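Local structure of VgrG protein (Vibrio cholerae, 4DTH) at residues His117-Ile122 / Gly163-Met168; Ser204-Phe209 / Ala224-Ala229; Ile249-Pro254 / Ser315-Gln320. The protein probably cross-links actin as the toxin domain of a VgrG protein, binding ATP and magnesium ions. All coordinates share one frame; numbering follows the deposited sequence.

Interaction 1. Residues His117-Ile122 / Gly163-Met168. With SO4 (sulfate ion), chain H.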
loop_
_atom_site.group_PDB
_atom_site.type_symbol
_atom_site.label_atom_id
_atom_site.label_comp_id
_atom_site.label_asym_id
_atom_site.label_seq_id
_atom_site.Cartn_x
_atom_site.Cartn_y
_atom_site.Cartn_z
ATOM N N HIS A 117 -5.545 -0.089 -24.927
ATOM C CA HIS A 117 -6.847 0.562 -25.109
ATOM C C HIS A 117 -6.716 2.087 -24.880
ATOM O O HIS A 117 -7.275 2.877 -25.653
ATOM C CB HIS A 117 -7.888 -0.080 -24.168
ATOM C CG HIS A 117 -9.231 0.565 -24.236
ATOM N ND1 HIS A 117 -10.143 0.232 -25.222
ATOM C CD2 HIS A 117 -9.777 1.506 -23.432
ATOM C CE1 HIS A 117 -11.205 0.991 -24.996
ATOM N NE2 HIS A 117 -11.032 1.770 -23.929
ATOM N N PHE A 118 -5.950 2.491 -23.843
ATOM C CA PHE A 118 -5.679 3.905 -23.540
ATOM C C PHE A 118 -4.892 4.559 -24.682
ATOM O O PHE A 118 -5.149 5.721 -25.004
ATOM C CB PHE A 118 -4.900 4.037 -22.223
ATOM C CG PHE A 118 -5.700 4.123 -20.938
ATOM C CD1 PHE A 118 -6.783 4.994 -20.828
ATOM C CD2 PHE A 118 -5.287 3.441 -19.799
ATOM C CE1 PHE A 118 -7.473 5.131 -19.617
ATOM C CE2 PHE A 118 -5.983 3.577 -18.590
ATOM C CZ PHE A 118 -7.081 4.408 -18.514
ATOM N N THR A 119 -3.924 3.818 -25.276
ATOM C CA THR A 119 -3.108 4.291 -26.416
ATOM C C THR A 119 -4.036 4.703 -27.577
ATOM O O THR A 119 -3.849 5.776 -28.149
ATOM C CB THR A 119 -2.049 3.239 -26.809
ATOM O OG1 THR A 119 -1.222 2.956 -25.678
ATOM C CG2 THR A 119 -1.178 3.689 -27.994
ATOM N N THR A 120 -5.059 3.879 -27.887
ATOM C CA THR A 120 -6.031 4.197 -28.937
ATOM C C THR A 120 -6.910 5.364 -28.479
ATOM O O THR A 120 -7.170 6.262 -29.271
ATOM C CB THR A 120 -6.851 2.935 -29.294
ATOM O OG1 THR A 120 -5.946 1.954 -29.790
ATOM C CG2 THR A 120 -7.930 3.198 -30.342
ATOM N N HIS A 121 -7.332 5.361 -27.192
ATOM C CA HIS A 121 -8.205 6.400 -26.635
ATOM C C HIS A 121 -7.633 7.806 -26.762
ATOM O O HIS A 121 -8.339 8.700 -27.193
ATOM C CB HIS A 121 -8.569 6.091 -25.170
ATOM C CG HIS A 121 -9.601 7.025 -24.608
ATOM N ND1 HIS A 121 -10.952 6.797 -24.788
ATOM C CD2 HIS A 121 -9.442 8.169 -23.894
ATOM C CE1 HIS A 121 -11.574 7.784 -24.162
ATOM N NE2 HIS A 121 -10.709 8.638 -23.615
ATOM N N ILE A 122 -6.362 8.008 -26.434
ATOM C CA ILE A 122 -5.743 9.341 -26.555
ATOM C C ILE A 122 -5.485 9.750 -28.023
ATOM O O ILE A 122 -5.261 10.929 -28.319
ATOM C CB ILE A 122 -4.480 9.481 -25.680
ATOM C CG1 ILE A 122 -3.383 8.463 -26.108
ATOM C CG2 ILE A 122 -4.832 9.404 -24.184
ATOM C CD1 ILE A 122 -1.919 8.790 -25.627
ATOM N N GLY A 163 1.504 11.121 -29.996
ATOM C CA GLY A 163 1.435 9.720 -30.415
ATOM C C GLY A 163 1.986 8.740 -29.392
ATOM O O GLY A 163 2.556 7.706 -29.763
ATOM N N GLN A 164 1.811 9.051 -28.088
ATOM C CA GLN A 164 2.333 8.217 -27.004
ATOM C C GLN A 164 1.754 6.820 -26.957
ATOM O O GLN A 164 0.557 6.626 -27.184
ATOM C CB GLN A 164 2.064 8.846 -25.616
ATOM C CG GLN A 164 2.896 10.070 -25.301
ATOM C CD GLN A 164 2.146 11.345 -25.580
ATOM O OE1 GLN A 164 1.377 11.460 -26.549
ATOM N NE2 GLN A 164 2.408 12.355 -24.762
ATOM N N THR A 165 2.603 5.865 -26.571
ATOM C CA THR A 165 2.191 4.519 -26.220
ATOM C C THR A 165 2.093 4.594 -24.692
ATOM O O THR A 165 3.003 5.134 -24.041
ATOM C CB THR A 165 3.204 3.469 -26.694
ATOM O OG1 THR A 165 3.226 3.496 -28.118
ATOM C CG2 THR A 165 2.849 2.052 -26.222
ATOM N N ILE A 166 0.978 4.118 -24.134
ATOM C CA ILE A 166 0.763 4.117 -22.683
ATOM C C ILE A 166 1.580 2.976 -22.106
ATOM O O ILE A 166 1.457 1.836 -22.546
ATOM C CB ILE A 166 -0.740 4.085 -22.311
ATOM C CG1 ILE A 166 -1.490 5.293 -22.946
ATOM C CG2 ILE A 166 -0.948 4.022 -20.787
ATOM C CD1 ILE A 166 -0.810 6.691 -22.786
ATOM N N THR A 167 2.473 3.320 -21.169
ATOM C CA THR A 167 3.458 2.401 -20.627
ATOM C C THR A 167 3.470 2.271 -19.115
ATOM O O THR A 167 2.851 3.049 -18.399
ATOM C CB THR A 167 4.874 2.782 -21.146
ATOM O OG1 THR A 167 5.170 4.115 -20.711
ATOM C CG2 THR A 167 4.998 2.671 -22.700
ATOM N N MET A 168 4.208 1.268 -18.644
ATOM C CA MET A 168 4.421 0.996 -17.220
ATOM C C MET A 168 5.909 0.717 -17.010
ATOM O O MET A 168 6.595 0.313 -17.957
ATOM C CB MET A 168 3.517 -0.138 -16.710
ATOM C CG MET A 168 3.298 -1.236 -17.697
ATOM S SD MET A 168 1.867 -2.255 -17.363
ATOM C CE MET A 168 0.557 -1.334 -18.164
HETATM S S SO4 H . -10.251 -2.913 -27.525
HETATM O O1 SO4 H . -10.328 -2.688 -28.966
HETATM O O2 SO4 H . -9.277 -1.978 -26.919
HETATM O O3 SO4 H . -11.565 -2.670 -26.937
HETATM O O4 SO4 H . -9.816 -4.305 -27.273
HETATM O O HOH W 1 -1.594 7.117 -28.832
#

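Interaction 2. Residues Ser204-Phe209 / Ala224-Ala229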
loop_
_atom_site.group_PDB
_atom_site.type_symbol
_atom_site.label_atom_id
_atom_site.label_comp_id
_atom_site.label_asym_id
_atom_site.label_seq_id
_atom_site.Cartn_x
_atom_site.Cartn_y
_atom_site.Cartn_z
ATOM N N SER A 204 16.796 -11.005 16.217
ATOM C CA SER A 204 17.472 -11.258 17.495
ATOM C C SER A 204 16.553 -10.972 18.696
ATOM O O SER A 204 16.757 -11.535 19.776
ATOM C CB SER A 204 18.757 -10.443 17.596
ATOM O OG SER A 204 18.504 -9.051 17.643
ATOM N N LEU A 205 15.537 -10.100 18.501
ATOM C CA LEU A 205 14.589 -9.749 19.561
ATOM C C LEU A 205 13.718 -10.924 20.037
ATOM O O LEU A 205 13.230 -10.894 21.167
ATOM C CB LEU A 205 13.723 -8.547 19.154
ATOM C CG LEU A 205 14.459 -7.226 19.064
ATOM C CD1 LEU A 205 13.614 -6.201 18.354
ATOM C CD2 LEU A 205 14.893 -6.717 20.458
ATOM N N LYS A 206 13.525 -11.949 19.191
ATOM C CA LYS A 206 12.735 -13.126 19.574
ATOM C C LYS A 206 13.387 -13.863 20.740
ATOM O O LYS A 206 12.750 -14.062 21.776
ATOM C CB LYS A 206 12.594 -14.087 18.405
ATOM C CG LYS A 206 11.562 -13.638 17.412
ATOM C CD LYS A 206 11.289 -14.746 16.487
ATOM C CE LYS A 206 12.146 -14.640 15.297
ATOM N NZ LYS A 206 12.336 -15.973 14.701
ATOM N N SER A 207 14.674 -14.229 20.571
ATOM C CA SER A 207 15.440 -14.931 21.606
ATOM C C SER A 207 15.656 -14.033 22.824
ATOM O O SER A 207 15.655 -14.525 23.956
ATOM C CB SER A 207 16.770 -15.441 21.062
ATOM O OG SER A 207 17.525 -14.401 20.463
ATOM N N GLN A 208 15.771 -12.708 22.593
ATOM C CA GLN A 208 15.920 -11.744 23.674
ATOM C C GLN A 208 14.675 -11.788 24.574
ATOM O O GLN A 208 14.832 -11.901 25.783
ATOM C CB GLN A 208 16.153 -10.326 23.118
ATOM C CG GLN A 208 16.621 -9.325 24.186
ATOM C CD GLN A 208 18.127 -9.320 24.448
ATOM O OE1 GLN A 208 18.648 -8.439 25.135
ATOM N NE2 GLN A 208 18.884 -10.273 23.886
ATOM N N PHE A 209 13.446 -11.794 23.976
ATOM C CA PHE A 209 12.202 -11.839 24.768
ATOM C C PHE A 209 12.155 -13.112 25.635
ATOM O O PHE A 209 11.781 -13.042 26.803
ATOM C CB PHE A 209 10.951 -11.762 23.864
ATOM C CG PHE A 209 9.639 -11.681 24.611
ATOM C CD1 PHE A 209 9.221 -10.489 25.186
ATOM C CD2 PHE A 209 8.836 -12.809 24.769
ATOM C CE1 PHE A 209 8.018 -10.415 25.881
ATOM C CE2 PHE A 209 7.638 -12.734 25.467
ATOM C CZ PHE A 209 7.236 -11.544 26.022
ATOM N N ALA A 224 4.184 -15.008 21.631
ATOM C CA ALA A 224 4.518 -13.776 22.356
ATOM C C ALA A 224 5.872 -13.229 21.911
ATOM O O ALA A 224 5.971 -12.027 21.669
ATOM C CB ALA A 224 4.514 -14.013 23.859
ATOM N N ALA A 225 6.896 -14.110 21.754
ATOM C CA ALA A 225 8.237 -13.697 21.311
ATOM C C ALA A 225 8.216 -13.110 19.887
ATOM O O ALA A 225 8.898 -12.117 19.626
ATOM C CB ALA A 225 9.210 -14.859 21.400
ATOM N N ASN A 226 7.406 -13.709 18.986
ATOM C CA ASN A 226 7.242 -13.238 17.611
ATOM C C ASN A 226 6.578 -11.865 17.584
ATOM O O ASN A 226 7.064 -10.974 16.878
ATOM C CB ASN A 226 6.427 -14.246 16.784
ATOM C CG ASN A 226 7.209 -15.475 16.378
ATOM O OD1 ASN A 226 8.379 -15.413 16.031
ATOM N ND2 ASN A 226 6.574 -16.621 16.361
ATOM N N VAL A 227 5.489 -11.686 18.362
ATOM C CA VAL A 227 4.776 -10.404 18.440
ATOM C C VAL A 227 5.718 -9.337 19.003
ATOM O O VAL A 227 5.781 -8.230 18.458
ATOM C CB VAL A 227 3.436 -10.478 19.221
ATOM C CG1 VAL A 227 2.825 -9.085 19.404
ATOM C CG2 VAL A 227 2.441 -11.398 18.510
ATOM N N PHE A 228 6.471 -9.682 20.059
ATOM C CA PHE A 228 7.423 -8.749 20.662
ATOM C C PHE A 228 8.463 -8.298 19.645
ATOM O O PHE A 228 8.701 -7.103 19.542
ATOM C CB PHE A 228 8.114 -9.379 21.881
ATOM C CG PHE A 228 9.223 -8.532 22.463
ATOM C CD1 PHE A 228 8.944 -7.534 23.391
ATOM C CD2 PHE A 228 10.549 -8.758 22.113
ATOM C CE1 PHE A 228 9.975 -6.780 23.961
ATOM C CE2 PHE A 228 11.581 -8.009 22.697
ATOM C CZ PHE A 228 11.279 -7.018 23.602
ATOM N N ALA A 229 9.084 -9.239 18.901
ATOM C CA ALA A 229 10.098 -8.868 17.908
ATOM C C ALA A 229 9.528 -7.973 16.805
ATOM O O ALA A 229 10.182 -7.004 16.412
ATOM C CB ALA A 229 10.728 -10.100 17.303
#

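Interaction 3. Residues Ile249-Pro254 / Ser315-Gln320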
loop_
_atom_site.group_PDB
_atom_site.type_symbol
_atom_site.label_atom_id
_atom_site.label_comp_id
_atom_site.label_asym_id
_atom_site.label_seq_id
_atom_site.Cartn_x
_atom_site.Cartn_y
_atom_site.Cartn_z
ATOM N N ILE A 249 6.031 13.351 16.338
ATOM C CA ILE A 249 5.295 12.135 16.748
ATOM C C ILE A 249 4.600 12.439 18.051
ATOM O O ILE A 249 5.283 12.665 19.050
ATOM C CB ILE A 249 6.222 10.885 16.964
ATOM C CG1 ILE A 249 7.180 10.617 15.788
ATOM C CG2 ILE A 249 5.411 9.628 17.389
ATOM C CD1 ILE A 249 6.574 10.073 14.535
ATOM N N ASN A 250 3.249 12.384 18.072
ATOM C CA ASN A 250 2.472 12.638 19.297
ATOM C C ASN A 250 2.873 14.010 19.850
ATOM O O ASN A 250 2.793 14.993 19.113
ATOM C CB ASN A 250 2.673 11.508 20.343
ATOM C CG ASN A 250 1.460 10.708 20.636
ATOM O OD1 ASN A 250 0.500 10.667 19.854
ATOM N ND2 ASN A 250 1.527 9.994 21.743
ATOM N N GLU A 251 3.456 14.042 21.065
ATOM C CA GLU A 251 3.912 15.275 21.701
ATOM C C GLU A 251 5.435 15.483 21.598
ATOM O O GLU A 251 5.935 16.480 22.106
ATOM C CB GLU A 251 3.423 15.358 23.158
ATOM C CG GLU A 251 1.929 15.625 23.281
ATOM C CD GLU A 251 1.383 15.563 24.695
ATOM O OE1 GLU A 251 1.818 16.376 25.542
ATOM O OE2 GLU A 251 0.498 14.715 24.947
ATOM N N TRP A 252 6.167 14.567 20.913
ATOM C CA TRP A 252 7.622 14.713 20.768
ATOM C C TRP A 252 7.952 15.756 19.729
ATOM O O TRP A 252 7.446 15.704 18.601
ATOM C CB TRP A 252 8.305 13.391 20.391
ATOM C CG TRP A 252 9.800 13.498 20.346
ATOM C CD1 TRP A 252 10.649 13.566 21.415
ATOM C CD2 TRP A 252 10.629 13.513 19.172
ATOM N NE1 TRP A 252 11.952 13.641 20.978
ATOM C CE2 TRP A 252 11.973 13.569 19.609
ATOM C CE3 TRP A 252 10.371 13.440 17.790
ATOM C CZ2 TRP A 252 13.052 13.571 18.719
ATOM C CZ3 TRP A 252 11.444 13.449 16.907
ATOM C CH2 TRP A 252 12.768 13.500 17.372
ATOM N N ASP A 253 8.806 16.704 20.129
ATOM C CA ASP A 253 9.243 17.805 19.284
ATOM C C ASP A 253 10.704 17.581 18.878
ATOM O O ASP A 253 11.593 17.670 19.727
ATOM C CB ASP A 253 9.053 19.145 20.029
ATOM C CG ASP A 253 9.526 20.382 19.284
ATOM O OD1 ASP A 253 10.025 20.243 18.141
ATOM O OD2 ASP A 253 9.436 21.479 19.854
ATOM N N PRO A 254 10.977 17.280 17.585
ATOM C CA PRO A 254 12.379 17.071 17.154
ATOM C C PRO A 254 13.314 18.243 17.437
ATOM O O PRO A 254 14.491 18.028 17.735
ATOM C CB PRO A 254 12.253 16.821 15.649
ATOM C CG PRO A 254 10.921 17.418 15.267
ATOM C CD PRO A 254 10.045 17.137 16.452
ATOM N N SER A 315 10.893 7.917 23.367
ATOM C CA SER A 315 10.448 6.568 23.731
ATOM C C SER A 315 8.970 6.549 24.171
ATOM O O SER A 315 8.206 5.729 23.675
ATOM C CB SER A 315 11.335 5.993 24.832
ATOM O OG SER A 315 12.691 5.904 24.426
ATOM N N LYS A 316 8.586 7.453 25.093
ATOM C CA LYS A 316 7.223 7.580 25.634
ATOM C C LYS A 316 6.253 7.938 24.530
ATOM O O LYS A 316 5.180 7.340 24.439
ATOM C CB LYS A 316 7.190 8.646 26.766
ATOM C CG LYS A 316 5.806 8.957 27.358
ATOM C CD LYS A 316 5.496 10.460 27.342
ATOM C CE LYS A 316 4.068 10.733 27.752
ATOM N NZ LYS A 316 3.415 11.742 26.874
ATOM N N ASN A 317 6.627 8.916 23.685
ATOM C CA ASN A 317 5.779 9.352 22.589
ATOM C C ASN A 317 5.541 8.292 21.517
ATOM O O ASN A 317 4.410 8.149 21.068
ATOM C CB ASN A 317 6.252 10.682 22.025
ATOM C CG ASN A 317 5.798 11.826 22.903
ATOM O OD1 ASN A 317 4.614 12.183 22.907
ATOM N ND2 ASN A 317 6.704 12.373 23.712
ATOM N N VAL A 318 6.582 7.528 21.140
ATOM C CA VAL A 318 6.457 6.450 20.147
ATOM C C VAL A 318 5.590 5.334 20.759
ATOM O O VAL A 318 4.659 4.864 20.106
ATOM C CB VAL A 318 7.843 5.923 19.653
ATOM C CG1 VAL A 318 7.698 4.614 18.868
ATOM C CG2 VAL A 318 8.564 6.977 18.801
ATOM N N PHE A 319 5.887 4.938 22.013
ATOM C CA PHE A 319 5.118 3.898 22.700
ATOM C C PHE A 319 3.629 4.256 22.767
ATOM O O PHE A 319 2.815 3.461 22.303
ATOM C CB PHE A 319 5.705 3.583 24.094
ATOM C CG PHE A 319 5.045 2.396 24.760
ATOM C CD1 PHE A 319 3.894 2.557 25.525
ATOM C CD2 PHE A 319 5.555 1.110 24.592
ATOM C CE1 PHE A 319 3.262 1.453 26.110
ATOM C CE2 PHE A 319 4.927 0.007 25.188
ATOM C CZ PHE A 319 3.787 0.189 25.944
ATOM N N GLN A 320 3.274 5.463 23.267
ATOM C CA GLN A 320 1.882 5.928 23.375
ATOM C C GLN A 320 1.202 6.030 22.010
ATOM O O GLN A 320 0.044 5.630 21.869
ATOM C CB GLN A 320 1.800 7.286 24.110
ATOM C CG GLN A 320 0.363 7.677 24.520
ATOM C CD GLN A 320 0.149 9.146 24.840
ATOM O OE1 GLN A 320 1.009 10.006 24.618
ATOM N NE2 GLN A 320 -1.036 9.472 25.339
#

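Interaction 1. Residues His117-Ile122 / Gly163-Met168
The loop that leads into strand 173-180 packs on the C-terminal part of helix 101-124, with Gln164 to Ile166 lying against Phe118, Thr119 and Ile122. This helix-loop joint has a polar clasp and an apolar part. In the clasp, the backbone N of Ile166 donates to Thr119 OG1 over 2.9 Å, nearly straight at 173°. The same hydroxyl also bonds to Ala115 O one turn back, so one oxygen serves both helix and loop. A water reinforces the clasp by donating to Thr119 O at 2.7 Å and to Gln164 O at 2.8 Å. On a part of the helix that does not touch the loop, His117 ND1 donates in the imidazole plane to O2 of a sulfate, probably from the crystallisation liquor, at 2.9 Å; Trp113 NE1 and Glu136 N hold the ion too. The apolar part is built on Ile166, whose CG1 rests 3.7 Å from Phe118 CB while the Phe118 ring turns off toward Leu34 and Ile151. Ile122 takes the crowded rotamer, CG1 lying between backbone N and carbonyl carbon (chi1 62°), and from there Ile122 CD1 meets Ile166 CD1 tip to tip at 3.7 Å.

Interaction 2. Residues Ser204-Phe209 / Ala224-Ala229
Aromatic contact dominates where Phe209 meets Phe228. The two rings are neither stacked nor edge-to-face: their planes are inclined by 35° with centroids 4.8 Å apart, and Phe209 CD1 sits over one face of Phe228, toward its rim, 3.4 Å from Phe228 CG. The benzylic carbon joins in, Phe228 CB making an off-centre CH-pi contact with the Phe209 ring. Both side chains carry CG anti to the backbone N (chi1 -175° for Phe209), which sends each ring across to the other helix. The frame is a pair of consecutive helices, 204-212 and 221-245, joined by a short loop and packed obliquely: their segments run at 129° to each other with axes 7.9 Å apart at closest. Ala225 and Ala229 lie at the interface, consistent with that close approach. Apolar contacts follow, with Phe209 CE2 lying 3.7 Å from Ala224 CB, Leu205 CB 3.8 Å from Ala229 CB, and Lys206 CG 3.6 Å from the same methyl. Polar atoms take part without bonding across the pair. Leu205 O approaches the edge of the Phe228 ring, and the methylene Lys206 CD is 3.0 Å from Asn226 OD1, a tight approach. The lysine chain bends at its CG-CD bond, and its NZ is bonded to Gly185 O.

Interaction 3. Residues Ile249-Pro254 / Ser315-Gln320
A type II' beta turn, Ile249 to Trp252, docks on helix 312-323 through Asn317, whose buried side chain enters the curve of the turn. Trp252 N donates to Ile249 O at 2.8 Å, closing the turn. This is the tight half of the contact. The Asn317 amide divides its work: ND2 bonds to Ser313 O within its own helix, which helps fix the flip of the group, and OD1 accepts the N-H of Glu251 at 2.9 Å. With CG anti to the carbonyl carbon, the amide is placed where OD1 can meet that donor. The bond is bent, 147° at the hydrogen, and the donor stands well above the carbonyl plane, 55° out of it. Asn317 CB packs on the turn as well, 3.7 Å from Ile249 O and 3.8 Å from Trp252 CB. Asn250 CB lies 3.3 Å from Asn317 OD1, the oxygen that accepts the Glu251 N-H. The indole of Trp252 leads away to Leu314 and Ala242, its NE1 bonded to Glu257. The outer half is looser, with exposed Asn250 and Glu251 at its margin. Glu251 OE2 and Lys316 NZ stay 4.6 Å apart, too far for a salt bridge, so any attraction is probably weak. Asn250 and Gln320 cross at about a right angle, amide planes 78° apart; although Asn250 ND2 comes within 2.9 Å of Gln320 OE1, the angle is too poor for a hydrogen bond.

In the fold
Read from the N terminus, the three contacts come strictly in series, none nesting in or crossing another. Interaction 1 closes a 40-residue loop carrying strands 140-144 and 150-153, and fastens the run-in to strand 173-180 against helix 101-124. The chain then passes to the opposite side of the molecule's centre, where interaction 2 closes a loop of 14 residues, partly helical. Helix 221-245 leads from there toward interaction 3, which spans 60 residues, including helix 292-307, before helix 312-323 returns. Residues of helices 221-245 and 292-307 touch both later contacts, whose centres are 23 Å apart, whereas the centres of interactions 1 and 2 are about 50 Å apart.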